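Local coordinates for protein FG41 Malonate Semialdehyde Decarboxylase (Coryneform bacterium, PDB 4LHP) that is a tautomerase-superfamily (MIF-like) enzyme that assembles as a trimer of subunits built from beta-alpha-beta units, at residues A18-V23 with S91-V97; L2-T8 with F39-H45; L7-R11 with P63-I67; I68-A74 with F103-N109. One frame throughout, in Å; residues are numbered along the deposited sequence.

Interaction 1 (A18-V23 with S91-V97); sequences AIADAV and SLAPIGV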
loop_
_atom_site.group_PDB
_atom_site.type_symbol
_atom_site.label_atom_id
_atom_site.label_comp_id
_atom_site.label_asym_id
_atom_site.label_seq_id
_atom_site.Cartn_x
_atom_site.Cartn_y
_atom_site.Cartn_z
ATOM N N ALA A 18 -2.956 20.371 -5.147
ATOM C CA ALA A 18 -2.077 21.256 -4.387
ATOM C C ALA A 18 -1.436 20.509 -3.218
ATOM O O ALA A 18 -0.232 20.620 -2.986
ATOM C CB ALA A 18 -2.846 22.468 -3.889
ATOM N N ILE A 19 -2.245 19.754 -2.480
ATOM C CA ILE A 19 -1.722 18.876 -1.439
ATOM C C ILE A 19 -0.584 18.035 -2.012
ATOM O O ILE A 19 0.494 17.949 -1.426
ATOM C CB ILE A 19 -2.818 17.937 -0.878
ATOM C CG1 ILE A 19 -3.828 18.727 -0.041
ATOM C CG2 ILE A 19 -2.198 16.834 -0.029
ATOM C CD1 ILE A 19 -5.044 17.922 0.374
ATOM N N ALA A 20 -0.830 17.430 -3.170
ATOM C CA ALA A 20 0.155 16.562 -3.807
ATOM C C ALA A 20 1.411 17.342 -4.185
ATOM O O ALA A 20 2.527 16.842 -4.044
ATOM C CB ALA A 20 -0.451 15.898 -5.035
ATOM N N ASP A 21 1.224 18.569 -4.661
ATOM C CA ASP A 21 2.346 19.418 -5.044
ATOM C C ASP A 21 3.216 19.740 -3.835
ATOM O O ASP A 21 4.443 19.739 -3.920
ATOM C CB ASP A 21 1.843 20.717 -5.675
ATOM C CG ASP A 21 1.272 20.512 -7.065
ATOM O OD1 ASP A 21 1.770 19.634 -7.799
ATOM O OD2 ASP A 21 0.326 21.239 -7.427
ATOM N N ALA A 22 2.569 20.010 -2.708
ATOM C CA ALA A 22 3.273 20.418 -1.502
ATOM C C ALA A 22 4.091 19.271 -0.923
ATOM O O ALA A 22 5.202 19.474 -0.432
ATOM C CB ALA A 22 2.286 20.935 -0.472
ATOM N N VAL A 23 3.540 18.064 -0.974
ATOM C CA VAL A 23 4.242 16.904 -0.446
ATOM C C VAL A 23 5.477 16.618 -1.292
ATOM O O VAL A 23 6.557 16.374 -0.757
ATOM C CB VAL A 23 3.336 15.662 -0.379
ATOM C CG1 VAL A 23 4.135 14.440 0.046
ATOM C CG2 VAL A 23 2.189 15.904 0.591
ATOM N N SER A 91 4.065 22.563 5.104
ATOM C CA SER A 91 3.730 23.003 3.751
ATOM C C SER A 91 2.238 22.849 3.462
ATOM O O SER A 91 1.696 23.507 2.572
ATOM C CB SER A 91 4.549 22.233 2.704
ATOM O OG SER A 91 3.996 20.959 2.408
ATOM N N LEU A 92 1.582 21.972 4.214
ATOM C CA LEU A 92 0.168 21.691 4.009
ATOM C C LEU A 92 -0.740 22.699 4.719
ATOM O O LEU A 92 -1.902 22.863 4.346
ATOM C CB LEU A 92 -0.169 20.280 4.498
ATOM C CG LEU A 92 0.343 19.076 3.702
ATOM C CD1 LEU A 92 -0.257 17.795 4.274
ATOM C CD2 LEU A 92 0.023 19.199 2.222
ATOM N N ALA A 93 -0.216 23.363 5.744
ATOM C CA ALA A 93 -1.020 24.286 6.545
ATOM C C ALA A 93 -1.661 25.398 5.705
ATOM O O ALA A 93 -2.883 25.553 5.709
ATOM C CB ALA A 93 -0.180 24.879 7.671
ATOM N N PRO A 94 -0.842 26.177 4.980
ATOM C CA PRO A 94 -1.395 27.265 4.166
ATOM C C PRO A 94 -2.348 26.763 3.086
ATOM O O PRO A 94 -3.203 27.514 2.614
ATOM C CB PRO A 94 -0.152 27.888 3.523
ATOM C CG PRO A 94 0.877 26.816 3.562
ATOM C CD PRO A 94 0.620 26.081 4.835
ATOM N N ILE A 95 -2.195 25.500 2.701
ATOM C CA ILE A 95 -3.014 24.904 1.653
ATOM C C ILE A 95 -4.409 24.548 2.159
ATOM O O ILE A 95 -5.341 24.395 1.369
ATOM C CB ILE A 95 -2.326 23.654 1.072
ATOM C CG1 ILE A 95 -1.312 24.072 0.007
ATOM C CG2 ILE A 95 -3.343 22.696 0.469
ATOM C CD1 ILE A 95 -0.377 22.972 -0.412
ATOM N N GLY A 96 -4.552 24.423 3.474
ATOM C CA GLY A 96 -5.845 24.146 4.074
ATOM C C GLY A 96 -5.928 22.802 4.776
ATOM O O GLY A 96 -7.013 22.236 4.915
ATOM N N VAL A 97 -4.786 22.284 5.215
ATOM C CA VAL A 97 -4.759 21.044 5.981
ATOM C C VAL A 97 -4.174 21.303 7.361
ATOM O O VAL A 97 -2.981 21.575 7.498
ATOM C CB VAL A 97 -3.916 19.962 5.287
ATOM C CG1 VAL A 97 -3.958 18.664 6.080
ATOM C CG2 VAL A 97 -4.399 19.737 3.861
#
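Ile95 pushes its CD1 against the CB of Ala22 at only 3.4 Å, tighter than ordinary van der Waals contact between carbons. The same methyl stands 3.5 Å from the carbonyl O of Ala18, one turn back, so it is pinned against the surface of helix 13-31. Ile95 gets there with CG1 anti to its carbonyl carbon (chi1 -83°), while its other branch, CG2, lies 4.0 Å from Ile19 CG1. Ala22 is touched from a second direction by Ser91, whose OG sits 3.3 Å from the alanine CB. That hydroxyl is not looking for a partner across the contact, because it is already bonded to the carbonyl O of Ile88 in its own helix. Leu92 sends CD2 to meet Ile19 CG2 at 3.9 Å, the two side chains meeting nearly at right angles. Farther along, Ile19 CD1 reaches Val97 CG2 at 4.0 Å, so this one isoleucine meets Leu92, Ile95 and Val97. What brings Ile95 and Val97 both to bear on helix 13-31 is the sharp reversal of the chain between them. Val97 N bonds to Leu92 O and Gly96 N to Ala93 O, with Gly96 at positive phi: a Schellman motif ending helix 78-92, here folded against the neighbouring helix of the tautomerase subunit.

Interaction 2 (L2-T8 with F39-H45); sequences LIRIDLT and FQILTAH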
loop_
_atom_site.group_PDB
_atom_site.type_symbol
_atom_site.label_atom_id
_atom_site.label_comp_id
_atom_site.label_asym_id
_atom_site.label_seq_id
_atom_site.Cartn_x
_atom_site.Cartn_y
_atom_site.Cartn_z
ATOM N N LEU A 2 7.651 6.261 -3.965
ATOM C CA LEU A 2 6.259 6.233 -4.398
ATOM C C LEU A 2 5.376 6.682 -3.242
ATOM O O LEU A 2 5.412 6.099 -2.161
ATOM C CB LEU A 2 5.859 4.830 -4.856
ATOM C CG LEU A 2 4.375 4.629 -5.178
ATOM C CD1 LEU A 2 3.950 5.457 -6.379
ATOM C CD2 LEU A 2 4.077 3.156 -5.409
ATOM N N ILE A 3 4.591 7.729 -3.473
ATOM C CA ILE A 3 3.744 8.292 -2.428
ATOM C C ILE A 3 2.280 7.938 -2.661
ATOM O O ILE A 3 1.698 8.316 -3.676
ATOM C CB ILE A 3 3.846 9.828 -2.389
ATOM C CG1 ILE A 3 5.301 10.285 -2.539
ATOM C CG2 ILE A 3 3.228 10.369 -1.109
ATOM C CD1 ILE A 3 6.236 9.740 -1.485
ATOM N N ARG A 4 1.684 7.213 -1.720
ATOM C CA ARG A 4 0.244 6.990 -1.747
ATOM C C ARG A 4 -0.443 8.016 -0.857
ATOM O O ARG A 4 -0.298 7.986 0.366
ATOM C CB ARG A 4 -0.106 5.575 -1.279
ATOM C CG ARG A 4 0.540 4.478 -2.101
ATOM C CD ARG A 4 -0.060 3.115 -1.796
ATOM N NE ARG A 4 0.385 2.107 -2.755
ATOM C CZ ARG A 4 -0.284 1.754 -3.852
ATOM N NH1 ARG A 4 -1.448 2.311 -4.147
ATOM N NH2 ARG A 4 0.206 0.833 -4.666
ATOM N N ILE A 5 -1.185 8.929 -1.473
ATOM C CA ILE A 5 -1.916 9.946 -0.728
ATOM C C ILE A 5 -3.405 9.630 -0.724
ATOM O O ILE A 5 -4.071 9.725 -1.755
ATOM C CB ILE A 5 -1.718 11.346 -1.328
ATOM C CG1 ILE A 5 -0.228 11.652 -1.477
ATOM C CG2 ILE A 5 -2.405 12.394 -0.456
ATOM C CD1 ILE A 5 0.061 12.933 -2.228
ATOM N N ASP A 6 -3.920 9.248 0.439
ATOM C CA ASP A 6 -5.345 8.989 0.593
ATOM C C ASP A 6 -5.996 10.102 1.403
ATOM O O ASP A 6 -5.634 10.346 2.554
ATOM C CB ASP A 6 -5.579 7.635 1.266
ATOM C CG ASP A 6 -5.264 6.464 0.352
ATOM O OD1 ASP A 6 -6.209 5.882 -0.221
ATOM O OD2 ASP A 6 -4.071 6.125 0.204
ATOM N N LEU A 7 -6.959 10.777 0.786
ATOM C CA LEU A 7 -7.649 11.886 1.424
ATOM C C LEU A 7 -9.144 11.755 1.149
ATOM O O LEU A 7 -9.607 10.682 0.768
ATOM C CB LEU A 7 -7.081 13.219 0.930
ATOM C CG LEU A 7 -6.702 13.286 -0.550
ATOM C CD1 LEU A 7 -7.923 13.087 -1.427
ATOM C CD2 LEU A 7 -6.017 14.606 -0.866
ATOM N N THR A 8 -9.900 12.830 1.344
ATOM C CA THR A 8 -11.353 12.740 1.279
ATOM C C THR A 8 -11.969 13.598 0.175
ATOM O O THR A 8 -11.417 14.628 -0.212
ATOM C CB THR A 8 -11.972 13.118 2.624
ATOM O OG1 THR A 8 -11.511 14.417 3.014
ATOM C CG2 THR A 8 -11.570 12.106 3.686
ATOM N N PHE A 39 6.313 10.442 -7.990
ATOM C CA PHE A 39 5.485 9.269 -8.203
ATOM C C PHE A 39 4.450 9.188 -7.099
ATOM O O PHE A 39 4.766 8.879 -5.951
ATOM C CB PHE A 39 6.360 8.023 -8.265
ATOM C CG PHE A 39 7.371 8.079 -9.364
ATOM C CD1 PHE A 39 8.668 8.493 -9.117
ATOM C CD2 PHE A 39 7.011 7.765 -10.660
ATOM C CE1 PHE A 39 9.590 8.565 -10.141
ATOM C CE2 PHE A 39 7.924 7.836 -11.684
ATOM C CZ PHE A 39 9.216 8.237 -11.426
ATOM N N GLN A 40 3.209 9.482 -7.467
ATOM C CA GLN A 40 2.147 9.688 -6.497
ATOM C C GLN A 40 0.843 9.074 -6.974
ATOM O O GLN A 40 0.516 9.129 -8.158
ATOM C CB GLN A 40 1.930 11.186 -6.275
ATOM C CG GLN A 40 3.154 11.933 -5.781
ATOM C CD GLN A 40 2.856 13.392 -5.490
ATOM O OE1 GLN A 40 2.149 14.055 -6.249
ATOM N NE2 GLN A 40 3.389 13.898 -4.384
ATOM N N ILE A 41 0.099 8.492 -6.041
ATOM C CA ILE A 41 -1.243 8.009 -6.326
ATOM C C ILE A 41 -2.223 8.685 -5.381
ATOM O O ILE A 41 -2.123 8.541 -4.163
ATOM C CB ILE A 41 -1.355 6.486 -6.161
ATOM C CG1 ILE A 41 -0.384 5.781 -7.110
ATOM C CG2 ILE A 41 -2.786 6.032 -6.429
ATOM C CD1 ILE A 41 -0.249 4.297 -6.860
ATOM N N LEU A 42 -3.163 9.430 -5.951
ATOM C CA LEU A 42 -4.170 10.126 -5.164
ATOM C C LEU A 42 -5.484 9.366 -5.168
ATOM O O LEU A 42 -6.082 9.142 -6.219
ATOM C CB LEU A 42 -4.398 11.535 -5.705
ATOM C CG LEU A 42 -3.448 12.597 -5.157
ATOM C CD1 LEU A 42 -2.011 12.127 -5.274
ATOM C CD2 LEU A 42 -3.650 13.912 -5.888
ATOM N N THR A 43 -5.927 8.971 -3.982
ATOM C CA THR A 43 -7.216 8.323 -3.831
ATOM C C THR A 43 -8.098 9.167 -2.923
ATOM O O THR A 43 -7.820 9.314 -1.733
ATOM C CB THR A 43 -7.080 6.916 -3.226
ATOM O OG1 THR A 43 -6.076 6.177 -3.933
ATOM C CG2 THR A 43 -8.405 6.176 -3.311
ATOM N N ALA A 44 -9.153 9.735 -3.494
ATOM C CA ALA A 44 -10.110 10.512 -2.720
ATOM C C ALA A 44 -11.238 9.607 -2.247
ATOM O O ALA A 44 -11.857 8.900 -3.043
ATOM C CB ALA A 44 -10.656 11.658 -3.551
ATOM N N HIS A 45 -11.494 9.631 -0.943
ATOM C CA HIS A 45 -12.494 8.765 -0.340
ATOM C C HIS A 45 -13.644 9.567 0.237
ATOM O O HIS A 45 -13.494 10.739 0.567
ATOM C CB HIS A 45 -11.878 7.959 0.804
ATOM C CG HIS A 45 -10.737 7.084 0.393
ATOM N ND1 HIS A 45 -10.828 5.711 0.364
ATOM C CD2 HIS A 45 -9.474 7.386 0.008
ATOM C CE1 HIS A 45 -9.673 5.202 -0.025
ATOM N NE2 HIS A 45 -8.835 6.200 -0.248
HETATM O O HOH W 1 -3.888 6.506 -2.954
#
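Ile5 and Leu42 lie side by side and point the same way, their CD1 methyls 3.8 Å apart, and next to them Leu7 CD1 rests on Ala44 CB at 3.7 Å. These side chains belong to the face of the sheet covered by helix 13-31, where Leu7 also touches Ile19. The backbones beneath run parallel and are laced by hydrogen bonds from Ile3 N to Phe39 O through to His45 N to Leu7 O. On the face that carries Arg4, Asp6, Ile41, Thr43 and His45, the character turns polar. Ile41 CD1 covers one face of the Arg4 guanidinium, 3.6 Å from its NH1. The charge of Arg4 is answered from another chain, by Asp6 of the second subunit. At the far end His45 NE2 donates to Asp6 OD1 at 2.6 Å, using the anti lone pair of the oxygen, with ring and carboxylate planes 42° apart. The other oxygen, Asp6 OD2, takes Arg4 of the third subunit, so both ends of the carboxylate are held. Two adjacent parallel strands linked through helix 13-31 make this a beta-alpha-beta crossover of the tautomerase fold, its polar face turned to the trimer interface.

Interaction 3 (L7-R11 with P63-I67); sequences LTSDR and PSVVI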
loop_
_atom_site.group_PDB
_atom_site.type_symbol
_atom_site.label_atom_id
_atom_site.label_comp_id
_atom_site.label_asym_id
_atom_site.label_seq_id
_atom_site.Cartn_x
_atom_site.Cartn_y
_atom_site.Cartn_z
ATOM N N LEU A 7 -6.959 10.777 0.786
ATOM C CA LEU A 7 -7.649 11.886 1.424
ATOM C C LEU A 7 -9.144 11.755 1.149
ATOM O O LEU A 7 -9.607 10.682 0.768
ATOM C CB LEU A 7 -7.081 13.219 0.930
ATOM C CG LEU A 7 -6.702 13.286 -0.550
ATOM C CD1 LEU A 7 -7.923 13.087 -1.427
ATOM C CD2 LEU A 7 -6.017 14.606 -0.866
ATOM N N THR A 8 -9.900 12.830 1.344
ATOM C CA THR A 8 -11.353 12.740 1.279
ATOM C C THR A 8 -11.969 13.598 0.175
ATOM O O THR A 8 -11.417 14.628 -0.212
ATOM C CB THR A 8 -11.972 13.118 2.624
ATOM O OG1 THR A 8 -11.511 14.417 3.014
ATOM C CG2 THR A 8 -11.570 12.106 3.686
ATOM N N SER A 9 -13.129 13.167 -0.312
ATOM C CA SER A 9 -13.749 13.759 -1.494
ATOM C C SER A 9 -14.307 15.166 -1.273
ATOM O O SER A 9 -14.583 15.879 -2.237
ATOM C CB SER A 9 -14.852 12.839 -2.032
ATOM O OG SER A 9 -15.752 12.443 -1.011
ATOM N N ASP A 10 -14.474 15.565 -0.016
ATOM C CA ASP A 10 -14.952 16.913 0.289
ATOM C C ASP A 10 -13.916 17.971 -0.086
ATOM O O ASP A 10 -14.250 19.147 -0.230
ATOM C CB ASP A 10 -15.319 17.040 1.769
ATOM C CG ASP A 10 -14.173 16.674 2.686
ATOM O OD1 ASP A 10 -13.840 15.473 2.768
ATOM O OD2 ASP A 10 -13.615 17.584 3.332
ATOM N N ARG A 11 -12.662 17.555 -0.236
ATOM C CA ARG A 11 -11.607 18.470 -0.659
ATOM C C ARG A 11 -11.655 18.649 -2.171
ATOM O O ARG A 11 -11.835 17.684 -2.914
ATOM C CB ARG A 11 -10.232 17.955 -0.226
ATOM C CG ARG A 11 -10.029 17.946 1.281
ATOM C CD ARG A 11 -8.576 17.690 1.654
ATOM N NE ARG A 11 -8.386 17.639 3.102
ATOM C CZ ARG A 11 -8.166 18.698 3.877
ATOM N NH1 ARG A 11 -8.104 19.919 3.360
ATOM N NH2 ARG A 11 -8.009 18.536 5.182
ATOM N N PRO A 63 -13.042 15.438 9.790
ATOM C CA PRO A 63 -13.261 14.284 8.914
ATOM C C PRO A 63 -12.332 14.308 7.704
ATOM O O PRO A 63 -12.071 13.264 7.109
ATOM C CB PRO A 63 -14.719 14.451 8.470
ATOM C CG PRO A 63 -15.343 15.329 9.515
ATOM C CD PRO A 63 -14.254 16.261 9.938
ATOM N N SER A 64 -11.837 15.490 7.350
ATOM C CA SER A 64 -11.019 15.642 6.152
ATOM C C SER A 64 -9.564 15.241 6.402
ATOM O O SER A 64 -8.655 16.066 6.335
ATOM C CB SER A 64 -11.100 17.078 5.628
ATOM O OG SER A 64 -12.446 17.522 5.550
ATOM N N VAL A 65 -9.361 13.957 6.677
ATOM C CA VAL A 65 -8.042 13.415 6.976
ATOM C C VAL A 65 -7.208 13.269 5.705
ATOM O O VAL A 65 -7.745 13.022 4.628
ATOM C CB VAL A 65 -8.184 12.040 7.667
ATOM C CG1 VAL A 65 -6.848 11.314 7.763
ATOM C CG2 VAL A 65 -8.801 12.213 9.049
ATOM N N VAL A 66 -5.897 13.449 5.839
ATOM C CA VAL A 66 -4.966 13.224 4.740
ATOM C C VAL A 66 -3.851 12.290 5.201
ATOM O O VAL A 66 -3.048 12.639 6.065
ATOM C CB VAL A 66 -4.356 14.542 4.233
ATOM C CG1 VAL A 66 -3.279 14.269 3.189
ATOM C CG2 VAL A 66 -5.449 15.445 3.674
ATOM N N ILE A 67 -3.819 11.098 4.617
ATOM C CA ILE A 67 -2.854 10.073 4.995
ATOM C C ILE A 67 -1.802 9.911 3.905
ATOM O O ILE A 67 -2.125 9.617 2.755
ATOM C CB ILE A 67 -3.560 8.727 5.256
ATOM C CG1 ILE A 67 -4.418 8.835 6.520
ATOM C CG2 ILE A 67 -2.546 7.601 5.402
ATOM C CD1 ILE A 67 -5.279 7.630 6.792
HETATM O O HOH W 2 -8.880 15.005 3.339
#
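Arg11 offers the edge of its guanidinium to Ser64: NH2 donates to the serine carbonyl O at 2.8 Å, nearly straight at 163°, in the carbonyl plane and on a lone pair. Along the same flat group NE donates to a water, also in plane, and that water donates in turn to Thr8 OG1 and Val65 O. The second flat group, the carboxylate of Asp10, is met on the syn side of both oxygens. Ser64 OG donates to OD2 at 2.5 Å, 21° out of the carboxylate plane, and Thr8 OG1 donates to OD1 at 2.6 Å. Asp10 is brought into line by the type I turn from Thr8 to Arg11, through which the chain leaves strand 2-8 on its way to helix 13-31. Facing it, Ser64 is the centre of an inverse gamma turn just ahead of strand 66-73, the antiparallel neighbour of strand 2-8 in the sheet. Its own OG and O thus engage two successive residues of the facing turn. Deeper in, Val66 CG2 lies 3.9 Å from Leu7 CB and 3.7 Å from Arg11 NE, the arginine and valine side chains meeting at about a right angle, and Arg11 NH1 continues to Gly96 O.

Interaction 4 (I68-A74 with F103-N109); sequences IHVFTQA and FIAITEN. With PO4 (phosphate ion), chain M.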
loop_
_atom_site.group_PDB
_atom_site.type_symbol
_atom_site.label_atom_id
_atom_site.label_comp_id
_atom_site.label_asym_id
_atom_site.label_seq_id
_atom_site.Cartn_x
_atom_site.Cartn_y
_atom_site.Cartn_z
ATOM N N ILE A 68 -0.543 10.115 4.282
ATOM C CA ILE A 68 0.577 10.042 3.350
ATOM C C ILE A 68 1.425 8.817 3.649
ATOM O O ILE A 68 2.052 8.734 4.702
ATOM C CB ILE A 68 1.489 11.281 3.468
ATOM C CG1 ILE A 68 0.662 12.567 3.413
ATOM C CG2 ILE A 68 2.560 11.268 2.376
ATOM C CD1 ILE A 68 -0.156 12.699 2.158
ATOM N N HIS A 69 1.442 7.866 2.723
ATOM C CA HIS A 69 2.253 6.667 2.886
ATOM C C HIS A 69 3.435 6.734 1.929
ATOM O O HIS A 69 3.277 6.594 0.718
ATOM C CB HIS A 69 1.419 5.409 2.634
ATOM C CG HIS A 69 1.992 4.172 3.255
ATOM N ND1 HIS A 69 1.228 3.065 3.559
ATOM C CD2 HIS A 69 3.257 3.867 3.628
ATOM C CE1 HIS A 69 1.997 2.135 4.094
ATOM N NE2 HIS A 69 3.234 2.596 4.146
ATOM N N VAL A 70 4.619 6.965 2.485
ATOM C CA VAL A 70 5.826 7.132 1.690
ATOM C C VAL A 70 6.558 5.807 1.533
ATOM O O VAL A 70 6.924 5.166 2.518
ATOM C CB VAL A 70 6.773 8.162 2.331
ATOM C CG1 VAL A 70 8.099 8.212 1.589
ATOM C CG2 VAL A 70 6.116 9.536 2.353
ATOM N N PHE A 71 6.751 5.395 0.285
ATOM C CA PHE A 71 7.515 4.193 -0.023
ATOM C C PHE A 71 8.849 4.603 -0.633
ATOM O O PHE A 71 8.904 5.069 -1.768
ATOM C CB PHE A 71 6.732 3.295 -0.982
ATOM C CG PHE A 71 5.510 2.674 -0.364
ATOM C CD1 PHE A 71 4.292 3.335 -0.383
ATOM C CD2 PHE A 71 5.582 1.429 0.242
ATOM C CE1 PHE A 71 3.167 2.764 0.189
ATOM C CE2 PHE A 71 4.460 0.854 0.814
ATOM C CZ PHE A 71 3.253 1.523 0.787
ATOM N N THR A 72 9.925 4.427 0.128
ATOM C CA THR A 72 11.221 4.979 -0.246
ATOM C C THR A 72 12.359 4.025 0.106
ATOM O O THR A 72 12.191 3.111 0.912
ATOM C CB THR A 72 11.463 6.318 0.472
ATOM O OG1 THR A 72 12.533 7.029 -0.160
ATOM C CG2 THR A 72 11.799 6.087 1.939
ATOM N N GLN A 73 13.523 4.250 -0.494
ATOM C CA GLN A 73 14.685 3.408 -0.232
ATOM C C GLN A 73 15.129 3.533 1.222
ATOM O O GLN A 73 15.074 4.612 1.809
ATOM C CB GLN A 73 15.855 3.795 -1.140
ATOM C CG GLN A 73 15.541 3.812 -2.624
ATOM C CD GLN A 73 16.766 4.122 -3.461
ATOM O OE1 GLN A 73 17.796 3.463 -3.335
ATOM N NE2 GLN A 73 16.665 5.137 -4.309
ATOM N N ALA A 74 15.569 2.419 1.798
ATOM C CA ALA A 74 16.178 2.435 3.121
ATOM C C ALA A 74 17.433 3.296 3.077
ATOM O O ALA A 74 18.014 3.501 2.011
ATOM C CB ALA A 74 16.530 1.022 3.555
ATOM N N PHE A 103 -1.430 12.510 8.643
ATOM C CA PHE A 103 -0.882 11.265 9.158
ATOM C C PHE A 103 0.081 10.719 8.113
ATOM O O PHE A 103 -0.287 10.550 6.951
ATOM C CB PHE A 103 -2.003 10.264 9.442
ATOM C CG PHE A 103 -1.520 8.938 9.957
ATOM C CD1 PHE A 103 -1.522 8.665 11.316
ATOM C CD2 PHE A 103 -1.067 7.962 9.083
ATOM C CE1 PHE A 103 -1.082 7.444 11.794
ATOM C CE2 PHE A 103 -0.625 6.740 9.555
ATOM C CZ PHE A 103 -0.631 6.483 10.913
ATOM N N ILE A 104 1.318 10.461 8.524
ATOM C CA ILE A 104 2.361 10.062 7.588
ATOM C C ILE A 104 3.021 8.757 8.018
ATOM O O ILE A 104 3.363 8.580 9.187
ATOM C CB ILE A 104 3.448 11.150 7.464
ATOM C CG1 ILE A 104 2.810 12.506 7.152
ATOM C CG2 ILE A 104 4.460 10.771 6.391
ATOM C CD1 ILE A 104 3.789 13.656 7.136
ATOM N N ALA A 105 3.198 7.848 7.066
ATOM C CA ALA A 105 3.855 6.574 7.333
ATOM C C ALA A 105 4.945 6.316 6.301
ATOM O O ALA A 105 4.793 6.663 5.132
ATOM C CB ALA A 105 2.842 5.447 7.315
ATOM N N ILE A 106 6.041 5.706 6.740
ATOM C CA ILE A 106 7.144 5.371 5.848
ATOM C C ILE A 106 7.368 3.862 5.818
ATOM O O ILE A 106 7.424 3.213 6.859
ATOM C CB ILE A 106 8.451 6.071 6.280
ATOM C CG1 ILE A 106 8.262 7.593 6.275
ATOM C CG2 ILE A 106 9.598 5.669 5.363
ATOM C CD1 ILE A 106 9.553 8.380 6.423
ATOM N N THR A 107 7.489 3.311 4.614
ATOM C CA THR A 107 7.754 1.888 4.435
ATOM C C THR A 107 8.919 1.728 3.463
ATOM O O THR A 107 8.907 2.294 2.372
ATOM C CB THR A 107 6.515 1.145 3.901
ATOM O OG1 THR A 107 5.446 1.246 4.850
ATOM C CG2 THR A 107 6.830 -0.324 3.657
ATOM N N GLU A 108 9.922 0.951 3.862
ATOM C CA GLU A 108 11.205 0.949 3.162
ATOM C C GLU A 108 11.453 -0.278 2.285
ATOM O O GLU A 108 10.843 -1.332 2.470
ATOM C CB GLU A 108 12.343 1.095 4.177
ATOM C CG GLU A 108 12.376 2.452 4.863
ATOM C CD GLU A 108 13.508 2.582 5.862
ATOM O OE1 GLU A 108 13.834 1.578 6.531
ATOM O OE2 GLU A 108 14.074 3.691 5.975
ATOM N N ASN A 109 12.355 -0.113 1.321
ATOM C CA ASN A 109 12.825 -1.212 0.487
ATOM C C ASN A 109 14.225 -0.910 -0.043
ATOM O O ASN A 109 14.884 0.009 0.438
ATOM C CB ASN A 109 11.848 -1.485 -0.661
ATOM C CG ASN A 109 11.694 -0.302 -1.601
ATOM O OD1 ASN A 109 12.416 0.690 -1.504
ATOM N ND2 ASN A 109 10.746 -0.409 -2.524
HETATM P P PO4 M . 13.824 7.261 -3.244
HETATM O O1 PO4 M . 13.871 7.759 -4.671
HETATM O O2 PO4 M . 13.110 8.272 -2.379
HETATM O O3 PO4 M . 13.083 5.944 -3.194
HETATM O O4 PO4 M . 15.235 7.079 -2.733
HETATM O O HOH W 3 15.048 5.607 4.359
#
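His69 and Thr107 face each other on adjacent parallel strands of the beta-alpha-beta unit formed by strand 66-73, helix 78-92 and strand 102-109. NE2 of His69 and OG1 of Thr107 are 2.7 Å apart in an almost linear hydrogen bond (171°), and either could be the donor. The hydroxyl lies at the edge of the imidazole, in its plane. Ala105 covers one face of that ring as a CH-pi contact, its CB 4.3 Å from the centroid, and Phe71 CZ sits over the centre of the opposite face. With CG anti to the backbone N (chi1 -159°), the ring leans across the face toward Thr107. Phe71 runs beside Thr107, CE2 to CB 3.7 Å. On the other face, Ile68 CB packs on Ile104 CG1 at 4.1 Å, and the two isoleucines of the second strand, Ile104 and Ile106, are covered by Phe85 of helix 78-92. Toward the C-terminal ends of the strands the main-chain bonds lengthen, Asn109 N to Thr72 O being 3.3 Å, before Ala74 N closes the ladder on Asn109 O. There a phosphate ion, probably from the crystallisation liquor, takes Thr72 OG1 on O2 at 2.6 Å, Gln73 N on O3, and weakly Gln73 NE2 on O4 at 2.9 Å. Thr72 also touches Pro1. Clamped on both faces and bonded at its edge, the imidazole is probably fixed in rotation, while a hydroxyl, a main-chain N-H and an amide offer uncharged donors to an anion, the amide only weakly.

Interactions 2, 3 and 4 follow one another across the four-stranded sheet, ordered 39-45, 2-8, 66-73, 102-109. Interaction 2 joins the first pair, interaction 3 ties strand 2-8 to strand 66-73 at one end, and interaction 4 joins the last pair; the centres of 2 and 4 are about 13 Å apart. Interactions 2 and 3 share Leu7 and Thr8. Interaction 1 lies against the sheet and touches interaction 3 through Arg11 and Gly96. Along the chain, interaction 2 closes before interaction 4 opens, whereas the segments of interaction 1 alternate with those of the others: it packs the helix of one beta-alpha-beta unit against the end of the helix of the other.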